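Local coordinates for protein pseudoaglycone deacetylase Dbv21 (Actinoplanes teichomyceticus, PDB 3DFI) that binds a zinc ion and probably acts as a PIG-L-type deacetylase that removes an acetyl group from the pseudoaglycone of the lipoglycopeptide antibiotic A40926, at residues A12-H16 against V149-V153; H92-L96 against A132-D136. All blocks are in the same frame, centred on the assembly; numbering follows the deposited sequence.

Contact 1 (A12-H16 against V149-V153). With ZN (zinc ion), chain B.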
loop_
_atom_site.group_PDB
_atom_site.type_symbol
_atom_site.label_atom_id
_atom_site.label_comp_id
_atom_site.label_asym_id
_atom_site.label_seq_id
_atom_site.Cartn_x
_atom_site.Cartn_y
_atom_site.Cartn_z
ATOM N N ALA A 12 4.309 -4.628 5.895
ATOM C CA ALA A 12 4.008 -3.639 4.865
ATOM C C ALA A 12 3.085 -2.572 5.451
ATOM O O ALA A 12 2.108 -2.905 6.133
ATOM C CB ALA A 12 3.373 -4.306 3.651
ATOM N N ILE A 13 3.429 -1.306 5.228
ATOM C CA ILE A 13 2.623 -0.177 5.714
ATOM C C ILE A 13 1.866 0.432 4.537
ATOM O O ILE A 13 2.461 1.138 3.704
ATOM C CB ILE A 13 3.489 0.927 6.432
ATOM C CG1 ILE A 13 4.524 0.332 7.412
ATOM C CG2 ILE A 13 2.590 1.970 7.144
ATOM C CD1 ILE A 13 3.907 -0.304 8.675
ATOM N N SER A 14 0.564 0.146 4.457
ATOM C CA SER A 14 -0.271 0.624 3.338
ATOM C C SER A 14 -0.956 1.932 3.768
ATOM O O SER A 14 -1.499 1.994 4.878
ATOM C CB SER A 14 -1.326 -0.421 2.970
ATOM O OG SER A 14 -2.082 -0.005 1.853
ATOM N N PRO A 15 -0.902 2.992 2.923
ATOM C CA PRO A 15 -1.651 4.201 3.283
ATOM C C PRO A 15 -3.160 3.953 3.439
ATOM O O PRO A 15 -3.718 4.244 4.498
ATOM C CB PRO A 15 -1.327 5.163 2.144
ATOM C CG PRO A 15 0.005 4.667 1.630
ATOM C CD PRO A 15 -0.114 3.187 1.687
ATOM N N HIS A 16 -3.778 3.354 2.419
ATOM C CA HIS A 16 -5.221 3.114 2.348
ATOM C C HIS A 16 -5.515 1.622 2.173
ATOM O O HIS A 16 -4.619 0.819 1.855
ATOM C CB HIS A 16 -5.832 3.849 1.136
ATOM C CG HIS A 16 -5.586 5.322 1.117
ATOM N ND1 HIS A 16 -4.861 5.941 0.118
ATOM C CD2 HIS A 16 -5.978 6.307 1.968
ATOM C CE1 HIS A 16 -4.805 7.242 0.362
ATOM N NE2 HIS A 16 -5.486 7.489 1.471
ATOM N N VAL A 149 10.646 -3.957 6.403
ATOM C CA VAL A 149 9.496 -3.054 6.303
ATOM C C VAL A 149 9.345 -2.518 4.875
ATOM O O VAL A 149 10.327 -2.127 4.272
ATOM C CB VAL A 149 9.649 -1.856 7.287
ATOM C CG1 VAL A 149 8.628 -0.749 6.988
ATOM C CG2 VAL A 149 9.508 -2.331 8.765
ATOM N N LEU A 150 8.110 -2.494 4.360
ATOM C CA LEU A 150 7.800 -1.900 3.069
ATOM C C LEU A 150 6.772 -0.793 3.218
ATOM O O LEU A 150 5.836 -0.910 4.007
ATOM C CB LEU A 150 7.237 -2.959 2.080
ATOM C CG LEU A 150 8.108 -4.216 1.921
ATOM C CD1 LEU A 150 7.351 -5.293 1.156
ATOM C CD2 LEU A 150 9.395 -3.872 1.224
ATOM N N THR A 151 6.919 0.263 2.423
ATOM C CA THR A 151 5.828 1.206 2.238
ATOM C C THR A 151 5.919 1.820 0.837
ATOM O O THR A 151 6.794 1.467 0.063
ATOM C CB THR A 151 5.742 2.275 3.348
ATOM O OG1 THR A 151 4.476 2.945 3.257
ATOM C CG2 THR A 151 6.894 3.313 3.246
ATOM N N CYS A 152 4.996 2.716 0.511
ATOM C CA CYS A 152 4.907 3.271 -0.837
ATOM C C CYS A 152 5.978 4.312 -1.084
ATOM O O CYS A 152 6.379 5.015 -0.179
ATOM C CB CYS A 152 3.523 3.905 -1.034
ATOM S SG CYS A 152 3.167 5.271 0.163
ATOM N N VAL A 153 6.408 4.458 -2.329
ATOM C CA VAL A 153 7.311 5.563 -2.672
ATOM C C VAL A 153 6.556 6.890 -2.819
ATOM O O VAL A 153 7.171 7.950 -2.828
ATOM C CB VAL A 153 8.182 5.234 -3.930
ATOM C CG1 VAL A 153 7.439 5.508 -5.214
ATOM C CG2 VAL A 153 9.513 6.022 -3.911
HETATM ZN ZN ZN B . -3.885 5.068 -1.609
HETATM O O HOH W 1 -5.979 3.835 -2.141
#
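I13 and L150 join the two strands through a nearly linear backbone hydrogen bond, I13 N to L150 O at 2.7 Å with 171° at the hydrogen. The same carbonyl oxygen lies 3.4 Å from A12 CA, a CA-H...O contact beside the stronger bond. A12 pairs with L150 in parallel register, and their side chains emerge on one face of the sheet.

The next link is made by a side chain. From T151 CB, 3.5 Å from I13 O, the branch ends at T151 OG1, which donates to I13 O at 2.7 Å, the donor tilted from the carbonyl plane. With chi1 at -166° the hydroxyl swings opposite the residue's own amide nitrogen, toward the neighbouring strand. On the same face I13 CG1 meets V149 CG1 in apolar contact.

The axes of 12-14 and 149-152 run 23° apart and in the same direction, as neighbours in the central, mostly parallel sheet of the PIG-L alpha/beta fold. Helix 159-174 covers the I13 and V149 side, touching both through T168. Further along, P15 CG rests 3.5 Å from C152 SG, an apolar contact between side chains.

Beyond P15 the chain enters the zinc site. H16 binds the zinc ion through ND1 at 2.2 Å; D19 and H161 complete the protein ligands, and a water lies 2.5 Å from the metal. P15 CB sits over the rim of one face of the H16 imidazole. H16 NE2 is hydrogen-bonded to D160, so both ring nitrogens are engaged and rotation of the ring is restrained. S14 OG donates to H16 O at 2.7 Å, in the carbonyl plane, and is also hydrogen-bonded to A20 N.

Contact 2 (H92-L96 against A132-D136)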
loop_
_atom_site.group_PDB
_atom_site.type_symbol
_atom_site.label_atom_id
_atom_site.label_comp_id
_atom_site.label_asym_id
_atom_site.label_seq_id
_atom_site.Cartn_x
_atom_site.Cartn_y
_atom_site.Cartn_z
ATOM N N HIS A 92 -5.472 -2.922 11.330
ATOM C CA HIS A 92 -6.156 -1.691 10.903
ATOM C C HIS A 92 -5.883 -0.481 11.799
ATOM O O HIS A 92 -6.162 -0.515 12.997
ATOM C CB HIS A 92 -7.658 -1.976 10.709
ATOM C CG HIS A 92 -7.931 -2.862 9.527
ATOM N ND1 HIS A 92 -9.021 -3.699 9.445
ATOM C CD2 HIS A 92 -7.215 -3.069 8.393
ATOM C CE1 HIS A 92 -8.989 -4.353 8.293
ATOM N NE2 HIS A 92 -7.903 -3.984 7.633
ATOM N N GLY A 93 -5.292 0.566 11.214
ATOM C CA GLY A 93 -4.899 1.785 11.952
ATOM C C GLY A 93 -6.073 2.729 12.193
ATOM O O GLY A 93 -7.176 2.541 11.641
ATOM N N ARG A 94 -5.847 3.751 13.009
ATOM C CA ARG A 94 -6.930 4.582 13.534
ATOM C C ARG A 94 -7.219 5.860 12.731
ATOM O O ARG A 94 -8.132 6.613 13.076
ATOM C CB ARG A 94 -6.624 4.972 14.996
ATOM C CG ARG A 94 -5.428 5.868 15.178
ATOM C CD ARG A 94 -5.021 5.918 16.677
ATOM N NE ARG A 94 -3.689 6.468 16.825
ATOM C CZ ARG A 94 -3.438 7.617 17.440
ATOM N NH1 ARG A 94 -4.435 8.312 17.975
ATOM N NH2 ARG A 94 -2.203 8.059 17.522
ATOM N N PHE A 95 -6.422 6.125 11.692
ATOM C CA PHE A 95 -6.453 7.434 11.028
ATOM C C PHE A 95 -7.549 7.538 9.956
ATOM O O PHE A 95 -7.863 6.563 9.285
ATOM C CB PHE A 95 -5.064 7.768 10.475
ATOM C CG PHE A 95 -4.007 7.882 11.559
ATOM C CD1 PHE A 95 -3.855 9.063 12.262
ATOM C CD2 PHE A 95 -3.204 6.789 11.902
ATOM C CE1 PHE A 95 -2.892 9.179 13.278
ATOM C CE2 PHE A 95 -2.249 6.892 12.933
ATOM C CZ PHE A 95 -2.095 8.086 13.597
ATOM N N LEU A 96 -8.117 8.732 9.820
ATOM C CA LEU A 96 -9.272 8.956 8.956
ATOM C C LEU A 96 -8.857 9.453 7.600
ATOM O O LEU A 96 -8.058 10.381 7.489
ATOM C CB LEU A 96 -10.283 9.936 9.589
ATOM C CG LEU A 96 -10.950 9.483 10.888
ATOM C CD1 LEU A 96 -11.824 10.589 11.513
ATOM C CD2 LEU A 96 -11.738 8.209 10.641
ATOM N N ALA A 132 2.236 11.583 14.643
ATOM C CA ALA A 132 1.218 10.678 15.180
ATOM C C ALA A 132 1.256 9.322 14.484
ATOM O O ALA A 132 1.165 8.275 15.139
ATOM C CB ALA A 132 -0.199 11.294 15.045
ATOM N N ILE A 133 1.360 9.344 13.158
ATOM C CA ILE A 133 1.462 8.125 12.392
ATOM C C ILE A 133 2.739 7.363 12.750
ATOM O O ILE A 133 2.698 6.160 12.982
ATOM C CB ILE A 133 1.431 8.397 10.856
ATOM C CG1 ILE A 133 0.081 8.970 10.424
ATOM C CG2 ILE A 133 1.759 7.120 10.071
ATOM C CD1 ILE A 133 0.075 9.403 8.959
ATOM N N ARG A 134 3.869 8.071 12.799
ATOM C CA ARG A 134 5.157 7.475 13.182
ATOM C C ARG A 134 5.104 6.683 14.523
ATOM O O ARG A 134 5.650 5.576 14.615
ATOM C CB ARG A 134 6.245 8.558 13.242
ATOM C CG ARG A 134 7.611 8.047 13.715
ATOM C CD ARG A 134 8.574 9.184 14.083
ATOM N NE ARG A 134 9.748 8.670 14.776
ATOM C CZ ARG A 134 10.868 9.359 15.034
ATOM N NH1 ARG A 134 11.856 8.768 15.690
ATOM N NH2 ARG A 134 11.022 10.621 14.632
ATOM N N GLU A 135 4.477 7.264 15.548
ATOM C CA GLU A 135 4.342 6.611 16.875
ATOM C C GLU A 135 3.655 5.250 16.740
ATOM O O GLU A 135 4.120 4.252 17.272
ATOM C CB GLU A 135 3.463 7.448 17.794
ATOM C CG GLU A 135 4.114 8.407 18.693
ATOM C CD GLU A 135 3.128 8.913 19.743
ATOM O OE1 GLU A 135 3.387 8.730 20.964
ATOM O OE2 GLU A 135 2.079 9.471 19.342
ATOM N N ASP A 136 2.531 5.237 16.035
ATOM C CA ASP A 136 1.769 4.017 15.763
ATOM C C ASP A 136 2.533 2.981 14.934
ATOM O O ASP A 136 2.389 1.779 15.168
ATOM C CB ASP A 136 0.443 4.362 15.075
ATOM C CG ASP A 136 -0.553 5.001 16.007
ATOM O OD1 ASP A 136 -0.190 5.480 17.124
ATOM O OD2 ASP A 136 -1.741 5.010 15.634
#
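The F95 ring is held between I133 of the helix and the aliphatic part of R94. This joins the loop that follows strand 89-92, an outermost strand of the mostly parallel sheet of the PIG-L alpha/beta fold, to helix 126-144. Over one face of the ring I133 CG1 stands 3.9 Å from the F95 centroid and only 10° off the normal, a CH-pi contact almost centred on the ring. R94 CG lies on the opposite face, displaced toward the rim. The leading edge of the ring points into the helix: F95 CE1 touches A132 CB at 3.9 Å, and A132 O lies near the ring plane, 3.6 Å from F95 CZ. The same I133 side chain also touches A163 and A167 of helix 159-174, while F95 leans on V43 and F44.

R94 and D136 cross at about a right angle, with guanidinium and carboxylate planes 37° apart. The arginine grips side-on, using NE and NH2 for one carboxylate oxygen each. With chi1 at 66°, R94 CG is flanked by both the amide nitrogen and the carbonyl carbon, and from there the chain runs extended to NE, carrying the guanidinium past the F95 rim to the acid. The two bonds are unequal. R94 NH2 meets D136 OD1 at 3.3 Å on the syn side but well out of the carboxylate plane, whereas R94 NE uses the syn lone pair of D136 OD2. D136 OD2 is also 3.3 Å from F95 CE2, so the carboxylate borders the ring as well as the arginine. R94 NE to D136 OD2 is 2.7 Å, with OD2 practically in the guanidinium plane.

In the fold
Contact 1 lies in the core, its centre about 5 Å from that of the chain, with every touching residue buried; contact 2 is a surface contact, its centre about 14 Å from the chain centre. The former pairs two strands of the sheet, the latter sets a loop from the edge strand 89-92 against a helix. Accordingly, contact 1 relies on backbone and hydroxyl hydrogen bonds with apolar contacts, contact 2 on an aromatic ring and a salt bridge. Helix 126-144 is followed in the chain by strand 148-152, and helix 159-174 touches I13 and P15 of contact 1 and I133 of contact 2. Only contact 1 contains a zinc ligand, although F95 approaches H16 to about 9 Å between side chains.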